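Long-range contacts in reticulocyte binding protein (Streptococcus agalactiae COH1, PDB 3FAW), which probably hydrolyses alpha-1,6-glucosidic bonds of pullulan and related alpha-glucans as the surface-attached pullulanase SAP of group B Streptococcus: residues Q542-I547 against G728-K733; N605-T610 against V751-D756; L721-G726 against L735-Q740; S757-V762 against I803-A808; I777-Q782 against T790-H795. All coordinates share one frame; numbering follows the deposited sequence.

Contact 1: Q542-I547 against G728-K733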
# COMPACT_ATOMS: atom_id res chain seq x y z
N GLN A 542 20.24 -8.23 21.43
CA GLN A 542 20.58 -7.52 20.20
C GLN A 542 21.70 -6.52 20.47
O GLN A 542 21.82 -6.02 21.59
CB GLN A 542 19.36 -6.78 19.64
CG GLN A 542 18.14 -7.67 19.38
CD GLN A 542 18.35 -8.66 18.25
OE1 GLN A 542 18.24 -9.88 18.45
NE2 GLN A 542 18.65 -8.16 17.06
N SER A 543 22.50 -6.22 19.46
CA SER A 543 23.51 -5.17 19.56
C SER A 543 22.81 -3.84 19.86
O SER A 543 21.93 -3.42 19.11
CB SER A 543 24.32 -5.06 18.27
OG SER A 543 25.29 -4.02 18.35
N LEU A 544 23.20 -3.20 20.96
CA LEU A 544 22.52 -1.98 21.42
C LEU A 544 22.80 -0.77 20.54
O LEU A 544 22.00 0.15 20.48
CB LEU A 544 22.89 -1.67 22.87
CG LEU A 544 22.61 -2.78 23.90
CD1 LEU A 544 22.93 -2.29 25.29
CD2 LEU A 544 21.17 -3.27 23.81
N GLN A 545 23.95 -0.76 19.87
CA GLN A 545 24.28 0.33 18.95
C GLN A 545 23.31 0.34 17.77
O GLN A 545 22.80 1.39 17.38
CB GLN A 545 25.73 0.22 18.47
CG GLN A 545 26.31 1.51 17.89
CD GLN A 545 26.37 2.65 18.91
OE1 GLN A 545 26.22 3.88 18.42
NE2 GLN A 545 26.55 2.43 20.11
N GLY A 546 23.05 -0.84 17.21
CA GLY A 546 22.08 -1.00 16.13
C GLY A 546 20.67 -0.62 16.53
O GLY A 546 19.98 0.06 15.77
N ILE A 547 20.26 -1.05 17.72
CA ILE A 547 18.97 -0.66 18.31
C ILE A 547 18.92 0.86 18.48
O ILE A 547 17.95 1.50 18.08
CB ILE A 547 18.72 -1.33 19.69
CG1 ILE A 547 18.68 -2.86 19.58
CG2 ILE A 547 17.39 -0.87 20.31
CD1 ILE A 547 17.49 -3.40 18.82
N GLY A 728 27.99 -0.15 33.78
CA GLY A 728 27.41 -1.17 34.66
C GLY A 728 27.56 -2.55 34.06
O GLY A 728 28.64 -2.90 33.58
N ASP A 729 26.48 -3.33 34.05
CA ASP A 729 26.51 -4.70 33.52
C ASP A 729 26.04 -4.81 32.06
O ASP A 729 25.75 -5.91 31.58
CB ASP A 729 25.71 -5.65 34.43
CG ASP A 729 24.22 -5.38 34.40
OD1 ASP A 729 23.78 -4.42 33.73
OD2 ASP A 729 23.47 -6.14 35.05
N ILE A 730 25.97 -3.68 31.36
CA ILE A 730 25.53 -3.64 29.96
C ILE A 730 26.57 -4.29 29.04
O ILE A 730 27.75 -3.94 29.07
CB ILE A 730 25.26 -2.19 29.50
CG1 ILE A 730 24.04 -1.62 30.23
CG2 ILE A 730 25.06 -2.11 28.00
CD1 ILE A 730 22.73 -2.30 29.86
N LYS A 731 26.12 -5.25 28.23
CA LYS A 731 27.00 -5.95 27.29
C LYS A 731 26.73 -5.47 25.86
O LYS A 731 25.75 -4.76 25.63
CB LYS A 731 26.81 -7.47 27.39
CG LYS A 731 26.96 -8.03 28.81
CD LYS A 731 28.33 -7.73 29.42
CE LYS A 731 28.46 -8.29 30.84
NZ LYS A 731 29.85 -8.14 31.37
N GLU A 732 27.60 -5.84 24.93
CA GLU A 732 27.50 -5.37 23.54
C GLU A 732 26.17 -5.80 22.91
O GLU A 732 25.49 -4.99 22.27
CB GLU A 732 28.68 -5.84 22.68
CG GLU A 732 28.80 -5.10 21.35
CD GLU A 732 30.08 -5.41 20.60
OE1 GLU A 732 30.73 -6.44 20.88
OE2 GLU A 732 30.45 -4.60 19.71
N LYS A 733 25.81 -7.07 23.09
CA LYS A 733 24.46 -7.55 22.77
C LYS A 733 23.69 -7.71 24.08
O LYS A 733 24.16 -8.40 24.99
CB LYS A 733 24.52 -8.90 22.05
CG LYS A 733 25.15 -8.84 20.66
CD LYS A 733 25.08 -10.19 19.98
CE LYS A 733 25.58 -10.12 18.54
NZ LYS A 733 25.45 -11.43 17.85
O HOH W 1 26.31 -2.70 20.52

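Contact 2: N605-T610 against V751-D756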
# COMPACT_ATOMS: atom_id res chain seq x y z
N ASN A 605 5.66 -1.09 21.98
CA ASN A 605 4.93 0.15 21.69
C ASN A 605 5.65 1.38 22.25
O ASN A 605 5.64 2.44 21.62
CB ASN A 605 3.49 0.08 22.23
CG ASN A 605 2.60 -0.86 21.42
OD1 ASN A 605 3.05 -1.50 20.46
ND2 ASN A 605 1.33 -0.94 21.81
N VAL A 606 6.27 1.24 23.41
CA VAL A 606 7.10 2.31 23.98
C VAL A 606 8.21 2.70 23.01
O VAL A 606 8.42 3.88 22.73
CB VAL A 606 7.73 1.90 25.33
CG1 VAL A 606 8.82 2.88 25.72
CG2 VAL A 606 6.67 1.82 26.41
N MET A 607 8.92 1.70 22.50
CA MET A 607 10.09 1.94 21.65
C MET A 607 9.71 2.60 20.32
O MET A 607 10.38 3.55 19.89
CB MET A 607 10.87 0.64 21.43
CG MET A 607 11.50 0.11 22.72
SD MET A 607 12.57 -1.31 22.53
CE MET A 607 11.43 -2.50 21.83
N ILE A 608 8.64 2.14 19.68
CA ILE A 608 8.16 2.76 18.44
C ILE A 608 7.72 4.21 18.65
O ILE A 608 8.03 5.09 17.84
CB ILE A 608 6.99 1.95 17.79
CG1 ILE A 608 7.49 0.59 17.29
CG2 ILE A 608 6.35 2.73 16.64
CD1 ILE A 608 8.57 0.66 16.19
N LEU A 609 7.01 4.46 19.75
CA LEU A 609 6.42 5.78 19.99
C LEU A 609 7.38 6.81 20.63
O LEU A 609 7.00 7.97 20.82
CB LEU A 609 5.14 5.64 20.81
CG LEU A 609 4.00 5.01 20.00
CD1 LEU A 609 2.89 4.52 20.91
CD2 LEU A 609 3.46 6.00 18.96
N THR A 610 8.60 6.38 20.94
CA THR A 610 9.67 7.29 21.39
C THR A 610 10.87 7.31 20.43
O THR A 610 11.91 7.91 20.72
CB THR A 610 10.14 6.94 22.83
OG1 THR A 610 10.56 5.57 22.89
CG2 THR A 610 9.01 7.15 23.83
N VAL A 751 14.24 7.65 28.31
CA VAL A 751 13.46 6.41 28.16
C VAL A 751 14.30 5.19 28.54
O VAL A 751 15.41 5.02 28.02
CB VAL A 751 12.99 6.22 26.69
CG1 VAL A 751 12.05 5.01 26.58
CG2 VAL A 751 12.30 7.48 26.17
N PHE A 752 13.77 4.36 29.43
CA PHE A 752 14.43 3.14 29.88
C PHE A 752 13.56 1.93 29.54
O PHE A 752 12.38 1.91 29.89
CB PHE A 752 14.65 3.17 31.40
CG PHE A 752 15.46 4.34 31.88
CD1 PHE A 752 16.82 4.22 32.10
CD2 PHE A 752 14.84 5.56 32.15
CE1 PHE A 752 17.57 5.30 32.55
CE2 PHE A 752 15.58 6.64 32.60
CZ PHE A 752 16.94 6.51 32.80
N VAL A 753 14.14 0.94 28.86
CA VAL A 753 13.43 -0.30 28.53
C VAL A 753 14.22 -1.52 29.00
O VAL A 753 15.22 -1.89 28.37
CB VAL A 753 13.17 -0.43 27.00
CG1 VAL A 753 12.57 -1.79 26.67
CG2 VAL A 753 12.27 0.69 26.51
N ASN A 754 13.79 -2.12 30.10
CA ASN A 754 14.33 -3.41 30.54
C ASN A 754 13.49 -4.54 29.95
O ASN A 754 12.43 -4.88 30.49
CB ASN A 754 14.38 -3.52 32.07
CG ASN A 754 15.05 -4.81 32.54
OD1 ASN A 754 15.65 -5.54 31.75
ND2 ASN A 754 14.95 -5.09 33.84
N ALA A 755 13.96 -5.11 28.85
CA ALA A 755 13.30 -6.26 28.22
C ALA A 755 13.84 -7.59 28.76
O ALA A 755 13.48 -8.65 28.24
CB ALA A 755 13.46 -6.20 26.70
N ASP A 756 14.70 -7.53 29.78
CA ASP A 756 15.24 -8.74 30.40
C ASP A 756 14.22 -9.33 31.36
O ASP A 756 13.33 -8.62 31.85
CB ASP A 756 16.55 -8.43 31.14
CG ASP A 756 17.43 -9.66 31.36
OD1 ASP A 756 16.97 -10.79 31.09
OD2 ASP A 756 18.58 -9.49 31.80

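Contact 3: L721-G726 against L735-Q740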
# COMPACT_ATOMS: atom_id res chain seq x y z
N LEU A 721 22.97 7.89 23.97
CA LEU A 721 22.82 6.54 24.50
C LEU A 721 23.31 6.48 25.95
O LEU A 721 24.50 6.64 26.22
CB LEU A 721 23.61 5.55 23.64
CG LEU A 721 23.53 4.07 24.02
CD1 LEU A 721 22.10 3.55 23.89
CD2 LEU A 721 24.47 3.26 23.15
N ILE A 722 22.38 6.25 26.88
CA ILE A 722 22.73 6.15 28.30
C ILE A 722 23.44 4.82 28.57
O ILE A 722 24.50 4.79 29.19
CB ILE A 722 21.48 6.27 29.20
CG1 ILE A 722 20.83 7.65 29.04
CG2 ILE A 722 21.86 6.02 30.66
CD1 ILE A 722 19.48 7.78 29.72
N THR A 723 22.85 3.73 28.10
CA THR A 723 23.45 2.41 28.25
C THR A 723 24.49 2.13 27.16
O THR A 723 24.25 1.34 26.25
CB THR A 723 22.37 1.30 28.20
OG1 THR A 723 21.65 1.40 26.96
CG2 THR A 723 21.40 1.44 29.37
N GLU A 724 25.65 2.77 27.27
CA GLU A 724 26.78 2.45 26.40
C GLU A 724 27.40 1.13 26.86
O GLU A 724 27.29 0.77 28.03
CB GLU A 724 27.83 3.56 26.42
CG GLU A 724 27.34 4.87 25.84
CD GLU A 724 28.46 5.87 25.61
OE1 GLU A 724 29.41 5.90 26.42
OE2 GLU A 724 28.38 6.63 24.62
N VAL A 725 28.05 0.43 25.93
CA VAL A 725 28.67 -0.86 26.24
C VAL A 725 29.72 -0.67 27.33
O VAL A 725 30.61 0.16 27.18
CB VAL A 725 29.32 -1.50 25.00
CG1 VAL A 725 29.93 -2.86 25.35
CG2 VAL A 725 28.29 -1.67 23.89
N GLY A 726 29.59 -1.42 28.42
CA GLY A 726 30.53 -1.34 29.54
C GLY A 726 30.07 -0.50 30.71
O GLY A 726 30.73 -0.48 31.75
N LEU A 735 19.55 -7.00 26.38
CA LEU A 735 18.08 -6.93 26.41
C LEU A 735 17.56 -5.72 27.20
O LEU A 735 16.36 -5.60 27.43
CB LEU A 735 17.51 -8.20 27.04
CG LEU A 735 17.76 -9.52 26.30
CD1 LEU A 735 17.39 -10.69 27.18
CD2 LEU A 735 16.98 -9.56 24.99
N VAL A 736 18.46 -4.83 27.61
CA VAL A 736 18.06 -3.57 28.24
C VAL A 736 18.70 -2.41 27.47
O VAL A 736 19.83 -2.53 26.99
CB VAL A 736 18.44 -3.51 29.75
CG1 VAL A 736 19.88 -3.91 29.95
CG2 VAL A 736 18.18 -2.11 30.33
N ILE A 737 17.97 -1.31 27.34
CA ILE A 737 18.50 -0.11 26.70
C ILE A 737 17.87 1.14 27.31
O ILE A 737 16.73 1.13 27.77
CB ILE A 737 18.27 -0.13 25.15
CG1 ILE A 737 19.15 0.90 24.45
CG2 ILE A 737 16.79 0.10 24.80
CD1 ILE A 737 19.19 0.75 22.95
N ALA A 738 18.64 2.22 27.34
CA ALA A 738 18.15 3.52 27.82
C ALA A 738 18.73 4.64 26.98
O ALA A 738 19.90 4.60 26.61
CB ALA A 738 18.51 3.71 29.28
N TYR A 739 17.90 5.63 26.67
CA TYR A 739 18.33 6.78 25.86
C TYR A 739 17.67 8.08 26.30
O TYR A 739 16.56 8.08 26.82
CB TYR A 739 18.08 6.55 24.37
CG TYR A 739 16.73 5.98 24.02
CD1 TYR A 739 15.69 6.80 23.58
CD2 TYR A 739 16.50 4.61 24.09
CE1 TYR A 739 14.45 6.27 23.25
CE2 TYR A 739 15.27 4.08 23.76
CZ TYR A 739 14.25 4.90 23.34
OH TYR A 739 13.04 4.33 23.01
N GLN A 740 18.38 9.17 26.06
CA GLN A 740 17.92 10.50 26.43
C GLN A 740 17.76 11.38 25.19
O GLN A 740 18.60 11.38 24.29
CB GLN A 740 18.91 11.15 27.38
CG GLN A 740 18.38 12.41 28.06
CD GLN A 740 19.46 13.13 28.84
OE1 GLN A 740 19.42 12.99 30.16
NE2 GLN A 740 20.32 13.80 28.27

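Contact 4: S757-V762 against I803-A808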
# COMPACT_ATOMS: atom_id res chain seq x y z
N SER A 757 14.35 -10.63 31.62
CA SER A 757 13.46 -11.37 32.50
C SER A 757 13.91 -11.34 33.97
O SER A 757 13.35 -12.04 34.81
CB SER A 757 13.34 -12.82 32.01
OG SER A 757 14.62 -13.41 31.85
N LYS A 758 14.94 -10.54 34.26
CA LYS A 758 15.36 -10.25 35.63
C LYS A 758 15.50 -8.74 35.77
O LYS A 758 15.64 -8.03 34.78
CB LYS A 758 16.70 -10.92 35.94
CG LYS A 758 17.83 -10.52 35.01
CD LYS A 758 19.15 -11.13 35.42
CE LYS A 758 20.25 -10.75 34.43
NZ LYS A 758 21.59 -11.06 34.97
N ALA A 759 15.47 -8.25 37.01
CA ALA A 759 15.69 -6.83 37.28
C ALA A 759 17.10 -6.42 36.84
O ALA A 759 18.03 -7.23 36.87
CB ALA A 759 15.49 -6.54 38.76
N ARG A 760 17.24 -5.16 36.41
CA ARG A 760 18.53 -4.62 35.97
C ARG A 760 18.77 -3.23 36.54
O ARG A 760 17.88 -2.38 36.53
CB ARG A 760 18.59 -4.54 34.44
CG ARG A 760 18.43 -5.87 33.72
CD ARG A 760 19.61 -6.81 33.93
NE ARG A 760 20.83 -6.31 33.29
CZ ARG A 760 21.13 -6.47 31.99
NH1 ARG A 760 20.30 -7.10 31.18
NH2 ARG A 760 22.26 -5.98 31.51
N ASN A 761 19.98 -3.02 37.05
CA ASN A 761 20.43 -1.70 37.48
C ASN A 761 21.04 -0.96 36.30
O ASN A 761 21.99 -1.45 35.69
CB ASN A 761 21.46 -1.82 38.61
CG ASN A 761 22.02 -0.47 39.06
OD1 ASN A 761 22.83 0.15 38.36
ND2 ASN A 761 21.61 -0.02 40.24
N VAL A 762 20.48 0.20 35.96
CA VAL A 762 21.01 1.05 34.89
C VAL A 762 21.85 2.18 35.49
O VAL A 762 21.33 3.02 36.23
CB VAL A 762 19.87 1.65 34.04
CG1 VAL A 762 20.43 2.59 32.98
CG2 VAL A 762 19.06 0.54 33.38
N ILE A 803 15.48 -1.22 37.77
CA ILE A 803 14.26 -1.40 36.99
C ILE A 803 13.81 -2.86 36.98
O ILE A 803 14.61 -3.76 36.73
CB ILE A 803 14.44 -0.90 35.54
CG1 ILE A 803 14.87 0.57 35.54
CG2 ILE A 803 13.14 -1.08 34.74
CD1 ILE A 803 15.12 1.14 34.17
N ASP A 804 12.52 -3.07 37.25
CA ASP A 804 11.91 -4.40 37.24
C ASP A 804 12.00 -5.06 35.86
O ASP A 804 12.09 -4.37 34.85
CB ASP A 804 10.42 -4.31 37.64
CG ASP A 804 10.20 -4.25 39.14
OD1 ASP A 804 11.11 -3.83 39.90
OD2 ASP A 804 9.08 -4.60 39.57
N PRO A 805 11.96 -6.41 35.82
CA PRO A 805 11.92 -7.09 34.52
C PRO A 805 10.70 -6.71 33.67
O PRO A 805 9.63 -6.43 34.22
CB PRO A 805 11.88 -8.57 34.89
CG PRO A 805 11.45 -8.62 36.32
CD PRO A 805 11.94 -7.36 36.94
N LEU A 806 10.87 -6.70 32.35
CA LEU A 806 9.79 -6.39 31.41
C LEU A 806 9.05 -5.09 31.76
O LEU A 806 7.81 -5.05 31.79
CB LEU A 806 8.81 -7.56 31.33
CG LEU A 806 9.44 -8.93 31.02
CD1 LEU A 806 8.36 -9.96 30.75
CD2 LEU A 806 10.41 -8.84 29.84
N THR A 807 9.82 -4.03 32.01
CA THR A 807 9.27 -2.74 32.44
C THR A 807 9.89 -1.59 31.65
O THR A 807 11.10 -1.58 31.38
CB THR A 807 9.52 -2.51 33.95
OG1 THR A 807 8.92 -3.56 34.71
CG2 THR A 807 8.95 -1.16 34.41
N ALA A 808 9.05 -0.62 31.27
CA ALA A 808 9.51 0.61 30.62
C ALA A 808 9.32 1.79 31.56
O ALA A 808 8.25 1.94 32.15
CB ALA A 808 8.74 0.84 29.31

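Contact 5: I777-Q782 against T790-H795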
# COMPACT_ATOMS: atom_id res chain seq x y z
N ILE A 777 6.93 9.79 34.30
CA ILE A 777 5.66 9.93 33.56
C ILE A 777 5.19 8.63 32.87
O ILE A 777 4.02 8.51 32.50
CB ILE A 777 5.70 11.11 32.57
CG1 ILE A 777 6.74 10.90 31.47
CG2 ILE A 777 5.97 12.42 33.32
CD1 ILE A 777 6.59 11.86 30.32
N VAL A 778 6.10 7.68 32.71
CA VAL A 778 5.74 6.32 32.27
C VAL A 778 6.35 5.32 33.24
O VAL A 778 7.54 5.39 33.56
CB VAL A 778 6.23 6.01 30.83
CG1 VAL A 778 5.88 4.58 30.43
CG2 VAL A 778 5.64 7.00 29.84
N ASP A 779 5.53 4.39 33.73
CA ASP A 779 6.02 3.31 34.59
C ASP A 779 5.46 1.97 34.10
O ASP A 779 5.03 1.86 32.96
CB ASP A 779 5.72 3.61 36.07
CG ASP A 779 4.26 3.40 36.45
OD1 ASP A 779 3.42 3.13 35.58
OD2 ASP A 779 3.96 3.50 37.66
N ALA A 780 5.48 0.95 34.96
CA ALA A 780 5.01 -0.39 34.59
C ALA A 780 3.50 -0.47 34.35
O ALA A 780 3.03 -1.34 33.60
CB ALA A 780 5.43 -1.40 35.65
N ASP A 781 2.74 0.43 34.98
CA ASP A 781 1.27 0.38 34.95
C ASP A 781 0.61 1.40 34.01
O ASP A 781 -0.46 1.12 33.46
CB ASP A 781 0.71 0.60 36.35
CG ASP A 781 1.01 -0.56 37.29
OD1 ASP A 781 1.10 -1.71 36.82
OD2 ASP A 781 1.13 -0.30 38.50
N GLN A 782 1.23 2.56 33.85
CA GLN A 782 0.59 3.66 33.14
C GLN A 782 1.56 4.51 32.35
O GLN A 782 2.76 4.56 32.64
CB GLN A 782 -0.19 4.55 34.12
CG GLN A 782 0.67 5.26 35.15
CD GLN A 782 -0.16 5.94 36.23
OE1 GLN A 782 -0.25 5.46 37.35
NE2 GLN A 782 -0.77 7.07 35.89
N THR A 790 3.59 7.69 42.93
CA THR A 790 4.23 6.49 43.47
C THR A 790 4.49 5.49 42.33
O THR A 790 3.72 4.55 42.12
CB THR A 790 3.39 5.85 44.61
OG1 THR A 790 4.02 4.65 45.07
CG2 THR A 790 1.96 5.54 44.14
N PRO A 791 5.60 5.68 41.58
CA PRO A 791 5.87 4.87 40.39
C PRO A 791 6.15 3.40 40.69
O PRO A 791 6.82 3.07 41.67
CB PRO A 791 7.13 5.53 39.79
CG PRO A 791 7.26 6.84 40.47
CD PRO A 791 6.66 6.68 41.81
N ARG A 792 5.64 2.52 39.83
CA ARG A 792 5.86 1.08 39.96
C ARG A 792 6.89 0.57 38.96
O ARG A 792 6.90 0.98 37.79
CB ARG A 792 4.54 0.33 39.77
CG ARG A 792 3.57 0.50 40.93
CD ARG A 792 3.95 -0.37 42.12
NE ARG A 792 3.29 0.07 43.35
CZ ARG A 792 3.74 1.03 44.16
NH1 ARG A 792 4.86 1.68 43.90
NH2 ARG A 792 3.04 1.34 45.25
N GLY A 793 7.77 -0.31 39.42
CA GLY A 793 8.74 -0.98 38.56
C GLY A 793 10.11 -0.32 38.50
O GLY A 793 10.99 -0.77 37.76
N VAL A 794 10.30 0.75 39.28
CA VAL A 794 11.56 1.49 39.30
C VAL A 794 11.92 1.93 40.72
O VAL A 794 11.04 2.30 41.50
CB VAL A 794 11.48 2.75 38.40
CG1 VAL A 794 10.38 3.70 38.89
CG2 VAL A 794 12.84 3.45 38.35
N HIS A 795 13.21 1.88 41.04
CA HIS A 795 13.72 2.41 42.31
C HIS A 795 14.91 3.33 42.06
O HIS A 795 15.82 2.98 41.29
CB HIS A 795 14.10 1.28 43.26
CG HIS A 795 12.96 0.39 43.63
ND1 HIS A 795 12.21 0.57 44.78
CD2 HIS A 795 12.43 -0.68 43.00
CE1 HIS A 795 11.27 -0.36 44.83
NE2 HIS A 795 11.38 -1.13 43.77

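Contact 1: Q542-I547 against G728-K733
S543 and K733 face each other as a non-hydrogen-bonded pair of a very short antiparallel bridge, their CA atoms only 4.1 Å apart, and one residue further on L544 N donates to E732 O at 3.2 Å. E732 O also receives a hydrogen bond from a water, 3.0 Å away. That water lies 2.7 Å from S543 OG and accepts from Q545 N, so it links the serine hydroxyl and the opening turn of the helix to E732. S543 OG stands anti to its backbone N (chi1 179°), which brings the hydroxyl to this water; the serine occupies the N-cap position, although its own side chain makes no capping bond. Residues 542-551 belong to the excursion between the sixth and seventh strands of the TIM barrel, and 728-733 to the C-terminal beta domain, so the bridge sews one domain to the other. Beside the bridge, the apolar contact is made by a single branch from each side: L544 CD1 meets I730 CG2 at a tight 3.5 Å, with the two side chains crossing obliquely and F536 also covering the leucine. K733 uses just the root of its side chain, CG resting 3.9 Å from S543 N, while the extended remainder runs away from the helix.

Contact 2: N605-T610 against V751-D756
The interface joins a helix of the TIM barrel to a sheet of the C-terminal beta domain, where V606, M607 and T610 meet V751 and V753. Helix 590-609 immediately precedes the eighth barrel strand, and it packs on strand 748-754 of a five-stranded antiparallel sheet. The axes of the two short segments approach to 9.8 Å and run close to antiparallel, at 149° between their directions. Because strand side chains alternate, V751 and V753 both turn to the helix whereas F752 turns to the other face of the sheet. V606 sits over the gap between the two valines: its CG1 lies 4.0 Å from V751 CG1 and 4.2 Å from V753 CG2, each pair sliding past in opposite directions. M607 approaches V753 at about a right angle, its CG at 3.9 Å from V753 CG2, and its chain bends at the sulfur. T610 and V751 instead point at one another tip to tip, T610 CB being 4.0 Å from V751 CG2. Helix 685-703 adds Y693 and L697 against V606, leaving the contact wholly buried. A polar group in this apolar layer is the hydroxyl of T610, which a chi1 of 56° turns back toward V606. T610 OG1 is hydrogen-bonded to Y739 OH of the neighbouring strand. It also donates to the carbonyl of V606, which it meets from above the carbonyl plane, with T610 OG1 2.7 Å from V606 O.

Contact 3: L721-G726 against L735-Q740
At the edge of the five-stranded antiparallel sheet of the C-terminal beta domain, L721 pairs with Y739 without direct hydrogen bonds, after which the chain curls away through an inverse gamma turn centred on T723. The polar demands of A738 are met by this turn. A738 O takes a bond from I722 N at 3.0 Å and a weak second one from T723 N. In the other direction A738 N donates to the threonine hydroxyl, T723 OG1 lying 3.1 Å away with a fairly straight angle of 157°. The side chain thus stands in for a backbone acceptor: a chi1 of 57° folds OG1 back between the threonine's backbone N and carbonyl carbon and presents it to the strand. T723 CG2 then rests 3.7 Å from A738 CB, beside which I722 CB also packs. On the face of the sheet that L721 shares, Y739 carries its ring away from 721-726, its OH going to T610 OG1. L721 approaches I737 at about a right angle, its CD1 4.0 Å from I737 CG1 and 3.7 Å from A738 O.

Contact 4: S757-V762 against I803-A808
P805 lays its ring along the backbone of 757-759, with CB 3.6 Å from S757 C and CD 3.6 Å from A759 N, so the edge of the ring packs on main-chain atoms. The methyl of A759 comes up beside the same ring, A759 CB standing 4.1 Å from P805 CD. Further along, R760 and I803 form an antiparallel hydrogen-bonded pair. R760 N reaches I803 O at 3.0 Å, and I803 N returns a bond to R760 O at 2.9 Å. R760 and I803 share one face of the sheet, yet their side chains part: the arginine is bent at chi2 and chi3 and carries its guanidinium off to salt bridges with D756, D729 and D734. V762 looks the same way and meets I803 aslant, V762 CG2 touching I803 CD1 at 4.1 Å. With CG1 anti to its carbonyl carbon (chi1 -57°) and the chain then extended, I803 delivers CD1 to the valine. F752 of the facing sheet covers both. Past the proline, L806 takes up a left-handed backbone conformation, and L806 and T807 together oppose N754 in a G1 beta bulge. The sheet holding R760 and I803 packs face to face on the one holding F752, the beta-sandwich common to C-terminal domains of the alpha-amylase family.

Contact 5: I777-Q782 against T790-H795
R792 is gripped through its main chain, by two hydrogen bonds from 779-780. R792 N points almost perfectly straight at a carboxylate oxygen, D779 OD2, at 2.9 Å and an angle of 178°. The oxygen is met on its anti side, somewhat out of the carboxylate plane. R792 O in turn accepts from A780 N at 3.2 Å.

The other carboxylate oxygen of the same aspartate works within its own turn. D779 OD1 accepts from D781 N at 2.8 Å, approached from above the carboxylate plane, and from Q782 N at the same 2.8 Å, nearly along the C-O axis, which makes an Asx turn and the larger Asx motif. D779 can serve both sides because chi1 of 76° folds its carboxylate between its backbone N and carbonyl carbon. Three backbone N-H groups surround it, which would probably stabilise its negative charge. The turn follows strand 775-778, an outermost strand of the five-stranded sheet with a classic bulge where I777 and V778 face V810, while 790-795 leads into strand 794-796 of the three-stranded sheet. The contact therefore joins the two sheets of the C-terminal beta-sandwich at its surface.

Charge contributes less across the contact. D781 OD2 touches the aliphatic R792 CG at 3.5 Å but stays 5.3 Å from R792 NE, with the carboxylate and guanidinium planes 70° apart. D781 OD1 instead forms a salt bridge with K689 on helix 685-703.

Van der Waals contact is slight: A780 CB lies 3.5 Å from R792 O and 4.4 Å from G793 CA.

Overall arrangement
Contacts 1 and 2 tie the TIM barrel to the C-terminal beta domain at two places, their centres about 14 Å apart, while contacts 3, 4 and 5 hold that domain together internally. Contact 3 connects the two dockings: its centre is about 7 Å from contact 1, where I730 packs on V736, and about 11 Å from contact 2, reached through Y739. D729 and R760 join contact 1 to contact 4. Contact 4 passes on to contact 5, about 12 Å away between centres, through D804 and G793. Contacts 1 and 5 lie farthest apart, at about 23 Å between centres. None of the residues that bind calcium at the sites of K363, D665 and D561 lies in these segments.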